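Local coordinates for phosphoserine phosphatase (PDB 4AP9), which probably hydrolyses L-phosphoserine to L-serine and phosphate, the last step of serine synthesis, as a magnesium-dependent member of the haloacid dehalogenase superfamily, at residues Arg92-Lys97 with Asp194-Leu199; Arg64-Gly69 with Gly129-Ile134. All coordinates share one frame; numbering follows the deposited sequence.

Contact 1 (Arg92-Lys97 with Asp194-Leu199); sequences REKGFK and DFIKNL
K94 reaches across to the place where the chain leaves helix 189-197, and its ammonium group binds the carbonyl oxygens of K197 and L199 there. The contact joins two helices that flank the central sheet of the Rossmann-like HAD core. Helix 82-93 ends in a Schellman motif at G95, which has positive phi. The turn leads into strand 97-102.

K94 carries most of the contact. Its chain bends at chi2 (-52°) before running straight to NZ. The bend lays CG, CD and CE along the backbone of the partner, and K94 CE lies 3.4 Å from I196 O. The side chains of K94 and I196 run antiparallel alongside each other, with K94 CG 4.1 Å from I196 CG2. I196 also packs on L87, T90 and L91 of helix 82-93.

F96 and L199 form the apolar half. Their side chains are roughly perpendicular. L199 CD1 comes obliquely to the ring, 3.8 Å from F96 CE1. The same ring makes a cation-pi contact with K10. L199 also packs on M3 of a second subunit, so this corner lies at a chain interface.

The grip of the lysine on the two carbonyls is uneven. K94 NZ makes a weak bond to K197 O at 3.3 Å. The stronger bond runs from K94 NZ to L199 O at 2.9 Å, in the carbonyl plane with a C=O...N angle of 152°.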
loop_
_atom_site.group_PDB
_atom_site.type_symbol
_atom_site.label_atom_id
_atom_site.label_comp_id
_atom_site.label_asym_id
_atom_site.label_seq_id
_atom_site.Cartn_x
_atom_site.Cartn_y
_atom_site.Cartn_z
ATOM N N ARG A 92 -26.035 -19.185 -5.279
ATOM C CA ARG A 92 -26.629 -17.999 -5.901
ATOM C C ARG A 92 -27.828 -17.463 -5.127
ATOM O O ARG A 92 -27.950 -16.255 -4.942
ATOM C CB ARG A 92 -27.049 -18.271 -7.335
ATOM C CG ARG A 92 -25.910 -18.374 -8.297
ATOM C CD ARG A 92 -26.422 -18.139 -9.701
ATOM N NE ARG A 92 -25.420 -18.501 -10.687
ATOM C CZ ARG A 92 -25.361 -19.691 -11.274
ATOM N NH1 ARG A 92 -26.250 -20.626 -10.973
ATOM N NH2 ARG A 92 -24.417 -19.945 -12.167
ATOM N N GLU A 93 -28.718 -18.353 -4.693
ATOM C CA GLU A 93 -29.863 -17.940 -3.884
ATOM C C GLU A 93 -29.392 -17.192 -2.642
ATOM O O GLU A 93 -30.020 -16.219 -2.206
ATOM C CB GLU A 93 -30.695 -19.145 -3.444
ATOM C CG GLU A 93 -31.366 -19.915 -4.563
ATOM C CD GLU A 93 -32.167 -21.092 -4.040
ATOM O OE1 GLU A 93 -32.758 -20.969 -2.942
ATOM O OE2 GLU A 93 -32.205 -22.139 -4.724
ATOM N N LYS A 94 -28.288 -17.661 -2.072
ATOM C CA LYS A 94 -27.764 -17.094 -0.838
ATOM C C LYS A 94 -26.953 -15.823 -1.097
ATOM O O LYS A 94 -26.375 -15.249 -0.176
ATOM C CB LYS A 94 -26.926 -18.126 -0.083
ATOM C CG LYS A 94 -27.677 -19.397 0.300
ATOM C CD LYS A 94 -28.971 -19.079 1.032
ATOM C CE LYS A 94 -29.647 -20.350 1.545
ATOM N NZ LYS A 94 -30.837 -20.043 2.383
ATOM N N GLY A 95 -26.908 -15.392 -2.350
ATOM C CA GLY A 95 -26.351 -14.093 -2.692
ATOM C C GLY A 95 -24.881 -14.075 -3.067
ATOM O O GLY A 95 -24.235 -13.037 -2.989
ATOM N N PHE A 96 -24.350 -15.223 -3.465
ATOM C CA PHE A 96 -22.961 -15.316 -3.890
ATOM C C PHE A 96 -22.852 -15.258 -5.402
ATOM O O PHE A 96 -23.745 -15.724 -6.114
ATOM C CB PHE A 96 -22.342 -16.638 -3.410
ATOM C CG PHE A 96 -22.141 -16.708 -1.927
ATOM C CD1 PHE A 96 -23.165 -17.118 -1.098
ATOM C CD2 PHE A 96 -20.925 -16.370 -1.365
ATOM C CE1 PHE A 96 -22.986 -17.185 0.271
ATOM C CE2 PHE A 96 -20.735 -16.431 0.004
ATOM C CZ PHE A 96 -21.770 -16.843 0.826
ATOM N N LYS A 97 -21.762 -14.685 -5.891
ATOM C CA LYS A 97 -21.312 -14.964 -7.248
ATOM C C LYS A 97 -20.429 -16.216 -7.158
ATOM O O LYS A 97 -19.575 -16.306 -6.276
ATOM C CB LYS A 97 -20.515 -13.788 -7.786
ATOM C CG LYS A 97 -19.789 -14.070 -9.069
ATOM C CD LYS A 97 -19.204 -12.788 -9.606
ATOM C CE LYS A 97 -17.712 -12.804 -9.557
ATOM N NZ LYS A 97 -17.169 -11.800 -10.520
ATOM N N ASP A 194 -25.926 -28.871 2.594
ATOM C CA ASP A 194 -26.747 -28.619 3.776
ATOM C C ASP A 194 -26.290 -27.381 4.524
ATOM O O ASP A 194 -27.106 -26.597 5.005
ATOM C CB ASP A 194 -26.733 -29.825 4.710
ATOM C CG ASP A 194 -27.578 -30.967 4.188
ATOM O OD1 ASP A 194 -28.422 -30.721 3.296
ATOM O OD2 ASP A 194 -27.395 -32.107 4.667
ATOM N N PHE A 195 -24.977 -27.206 4.615
ATOM C CA PHE A 195 -24.423 -26.026 5.249
ATOM C C PHE A 195 -24.830 -24.752 4.506
ATOM O O PHE A 195 -25.298 -23.785 5.100
ATOM C CB PHE A 195 -22.898 -26.130 5.339
ATOM C CG PHE A 195 -22.258 -24.949 6.009
ATOM C CD1 PHE A 195 -22.091 -24.921 7.383
ATOM C CD2 PHE A 195 -21.843 -23.855 5.267
ATOM C CE1 PHE A 195 -21.515 -23.826 7.998
ATOM C CE2 PHE A 195 -21.264 -22.758 5.879
ATOM C CZ PHE A 195 -21.098 -22.749 7.240
ATOM N N ILE A 196 -24.647 -24.743 3.195
ATOM C CA ILE A 196 -25.002 -23.568 2.424
ATOM C C ILE A 196 -26.502 -23.301 2.491
ATOM O O ILE A 196 -26.931 -22.148 2.501
ATOM C CB ILE A 196 -24.538 -23.693 0.963
ATOM C CG1 ILE A 196 -23.017 -23.815 0.917
ATOM C CG2 ILE A 196 -25.006 -22.499 0.151
ATOM C CD1 ILE A 196 -22.287 -22.691 1.626
ATOM N N LYS A 197 -27.297 -24.365 2.561
ATOM C CA LYS A 197 -28.749 -24.202 2.623
ATOM C C LYS A 197 -29.155 -23.518 3.928
ATOM O O LYS A 197 -30.184 -22.846 3.992
ATOM C CB LYS A 197 -29.469 -25.550 2.461
ATOM C CG LYS A 197 -29.789 -25.906 1.017
ATOM C CD LYS A 197 -30.712 -27.121 0.911
ATOM C CE LYS A 197 -29.963 -28.429 1.091
ATOM N NZ LYS A 197 -30.741 -29.580 0.503
ATOM N N ASN A 198 -28.326 -23.678 4.955
ATOM C CA ASN A 198 -28.558 -23.027 6.248
ATOM C C ASN A 198 -28.210 -21.541 6.297
ATOM O O ASN A 198 -28.462 -20.889 7.310
ATOM C CB ASN A 198 -27.767 -23.732 7.341
ATOM C CG ASN A 198 -28.583 -24.752 8.089
ATOM O OD1 ASN A 198 -29.816 -24.751 8.028
ATOM N ND2 ASN A 198 -27.900 -25.626 8.822
ATOM N N LEU A 199 -27.619 -21.000 5.234
ATOM C CA LEU A 199 -27.216 -19.595 5.251
ATOM C C LEU A 199 -28.376 -18.591 5.192
ATOM O O LEU A 199 -29.412 -18.832 4.560
ATOM C CB LEU A 199 -26.199 -19.288 4.145
ATOM C CG LEU A 199 -24.850 -20.004 4.210
ATOM C CD1 LEU A 199 -24.018 -19.619 2.997
ATOM C CD2 LEU A 199 -24.101 -19.679 5.494
#

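Contact 2 (Arg64-Gly69 with Gly129-Ile134); sequences RGIDEG and GKFQGI
Backbone hydrogen bonds join the turn before helix 68-73 to the start of strand 130-135, with D67 and K130 forming a single beta bridge. G65 N gives a nearly straight bond to F131 O, 2.7 Å long and 175° at the hydrogen. F131 N returns one to I66 O at 2.8 Å. E68 N binds G129 O at 2.7 Å. The strand is an edge strand within its own chain. Beyond the contact, G133 and I134 pair with a parallel strand of a third subunit.

The charged contact is a salt bridge. The K130 chain bends beyond CG and passes by G65 O, with K130 CD 3.5 Å from that oxygen. K130 NZ meets D67 OD1 at 2.9 Å, on the anti side and 19° out of the carboxylate plane. A water gives a hydrogen bond to G129 O, but its approach to D67 OD1 is doubtfully short. The second oxygen, OD2, takes the N-H of G69 from above the carboxylate plane. D67 thus acts as the N-cap of helix 68-73.

Apolar contacts lie beside F131. I66 CG2 is 3.6 Å from F131 CB, while R64 CA sits at the ring edge. F71 meets this ring with the planes nearly parallel.

R64 meets Q132 through its aliphatic part, with R64 CG 3.7 Å from Q132 OE1. Their guanidinium and amide planes do not stack.

D67 therefore has two jobs: one oxygen caps the helix and the other pairs with the strand's lysine. The positive charge of K130 would probably favour the ionised carboxylate.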
loop_
_atom_site.group_PDB
_atom_site.type_symbol
_atom_site.label_atom_id
_atom_site.label_comp_id
_atom_site.label_asym_id
_atom_site.label_seq_id
_atom_site.Cartn_x
_atom_site.Cartn_y
_atom_site.Cartn_z
ATOM N N ARG A 64 3.343 -36.616 -22.777
ATOM C CA ARG A 64 3.664 -36.007 -24.065
ATOM C C ARG A 64 3.327 -37.011 -25.162
ATOM O O ARG A 64 3.653 -38.195 -25.041
ATOM C CB ARG A 64 5.138 -35.619 -24.130
ATOM C CG ARG A 64 5.466 -34.633 -25.235
ATOM C CD ARG A 64 6.959 -34.460 -25.364
ATOM N NE ARG A 64 7.603 -35.729 -25.689
ATOM C CZ ARG A 64 8.857 -36.040 -25.376
ATOM N NH1 ARG A 64 9.616 -35.171 -24.719
ATOM N NH2 ARG A 64 9.348 -37.226 -25.717
ATOM N N GLY A 65 2.649 -36.544 -26.209
ATOM C CA GLY A 65 2.340 -37.379 -27.354
ATOM C C GLY A 65 0.990 -38.071 -27.323
ATOM O O GLY A 65 0.529 -38.575 -28.351
ATOM N N ILE A 66 0.346 -38.106 -26.160
ATOM C CA ILE A 66 -0.910 -38.824 -26.054
ATOM C C ILE A 66 -1.949 -38.173 -26.976
ATOM O O ILE A 66 -1.989 -36.952 -27.118
ATOM C CB ILE A 66 -1.390 -38.910 -24.580
ATOM C CG1 ILE A 66 -2.385 -40.058 -24.405
ATOM C CG2 ILE A 66 -1.982 -37.593 -24.106
ATOM C CD1 ILE A 66 -2.349 -40.659 -23.023
ATOM N N ASP A 67 -2.757 -38.986 -27.644
ATOM C CA ASP A 67 -3.693 -38.452 -28.621
ATOM C C ASP A 67 -4.755 -37.564 -27.978
ATOM O O ASP A 67 -5.210 -37.841 -26.875
ATOM C CB ASP A 67 -4.373 -39.582 -29.392
ATOM C CG ASP A 67 -5.155 -39.072 -30.576
ATOM O OD1 ASP A 67 -4.508 -38.727 -31.588
ATOM O OD2 ASP A 67 -6.400 -38.987 -30.484
ATOM N N GLU A 68 -5.161 -36.508 -28.677
ATOM C CA GLU A 68 -6.245 -35.654 -28.194
ATOM C C GLU A 68 -7.533 -36.445 -27.888
ATOM O O GLU A 68 -8.256 -36.136 -26.942
ATOM C CB GLU A 68 -6.532 -34.543 -29.206
ATOM C CG GLU A 68 -7.445 -33.456 -28.680
ATOM C CD GLU A 68 -7.443 -32.235 -29.583
ATOM O OE1 GLU A 68 -6.866 -32.325 -30.691
ATOM O OE2 GLU A 68 -8.010 -31.192 -29.184
ATOM N N GLY A 69 -7.826 -37.468 -28.684
ATOM C CA GLY A 69 -9.023 -38.260 -28.448
ATOM C C GLY A 69 -8.988 -39.001 -27.119
ATOM O O GLY A 69 -9.996 -39.060 -26.402
ATOM N N GLY A 129 -2.823 -32.979 -33.166
ATOM C CA GLY A 129 -3.681 -33.894 -32.439
ATOM C C GLY A 129 -3.011 -34.629 -31.297
ATOM O O GLY A 129 -3.624 -35.498 -30.685
ATOM N N LYS A 130 -1.764 -34.280 -31.002
ATOM C CA LYS A 130 -1.022 -34.945 -29.933
ATOM C C LYS A 130 -0.636 -33.968 -28.818
ATOM O O LYS A 130 -0.231 -32.829 -29.083
ATOM C CB LYS A 130 0.230 -35.607 -30.488
ATOM C CG LYS A 130 -0.011 -36.446 -31.732
ATOM C CD LYS A 130 -0.936 -37.605 -31.431
ATOM C CE LYS A 130 -1.013 -38.541 -32.638
ATOM N NZ LYS A 130 -1.943 -39.675 -32.395
ATOM N N PHE A 131 -0.758 -34.430 -27.575
ATOM C CA PHE A 131 -0.530 -33.576 -26.408
ATOM C C PHE A 131 0.927 -33.146 -26.335
ATOM O O PHE A 131 1.837 -33.979 -26.335
ATOM C CB PHE A 131 -0.955 -34.304 -25.125
ATOM C CG PHE A 131 -0.776 -33.500 -23.865
ATOM C CD1 PHE A 131 -1.729 -32.572 -23.477
ATOM C CD2 PHE A 131 0.341 -33.688 -23.062
ATOM C CE1 PHE A 131 -1.578 -31.838 -22.299
ATOM C CE2 PHE A 131 0.507 -32.948 -21.890
ATOM C CZ PHE A 131 -0.457 -32.029 -21.513
ATOM N N GLN A 132 1.149 -31.840 -26.266
ATOM C CA GLN A 132 2.510 -31.317 -26.170
ATOM C C GLN A 132 2.889 -30.748 -24.801
ATOM O O GLN A 132 4.052 -30.793 -24.425
ATOM C CB GLN A 132 2.766 -30.261 -27.252
ATOM C CG GLN A 132 2.957 -30.838 -28.636
ATOM C CD GLN A 132 3.673 -32.167 -28.612
ATOM O OE1 GLN A 132 4.737 -32.311 -28.002
ATOM N NE2 GLN A 132 3.085 -33.159 -29.272
ATOM N N GLY A 133 1.922 -30.211 -24.065
ATOM C CA GLY A 133 2.225 -29.606 -22.777
ATOM C C GLY A 133 1.053 -28.859 -22.172
ATOM O O GLY A 133 -0.087 -28.983 -22.639
ATOM N N ILE A 134 1.334 -28.102 -21.114
ATOM C CA ILE A 134 0.296 -27.393 -20.370
ATOM C C ILE A 134 0.430 -25.873 -20.508
ATOM O O ILE A 134 1.536 -25.345 -20.537
ATOM C CB ILE A 134 0.336 -27.780 -18.877
ATOM C CG1 ILE A 134 -0.863 -27.188 -18.114
ATOM C CG2 ILE A 134 1.661 -27.375 -18.254
ATOM C CD1 ILE A 134 -1.048 -27.783 -16.698
HETATM O O HOH W 1 -5.312 -36.764 -32.938
#

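In the fold
Contact 1 and contact 2 lie on opposite sides of the chain's centre. Their own centres are about 39 Å apart, and their nearest atoms about 24 Å, so they do not touch. Their segments alternate along the chain. Helix 68-73, which starts in contact 2, is followed by helix 82-93, which ends in contact 1. Contact 1 joins the C-terminal helix to the core, whereas contact 2 ties the turn leading into helix 68-73 to strand 130-135. A bound 3-pyridinium-1-ylpropane-1-sulfonate lies about 9 Å from the I66 side chain, without touching it. The ligand occupies two pockets, one at R31-G34 and one including W52, F138 and G159-D162. I66 packs on T33 of the first.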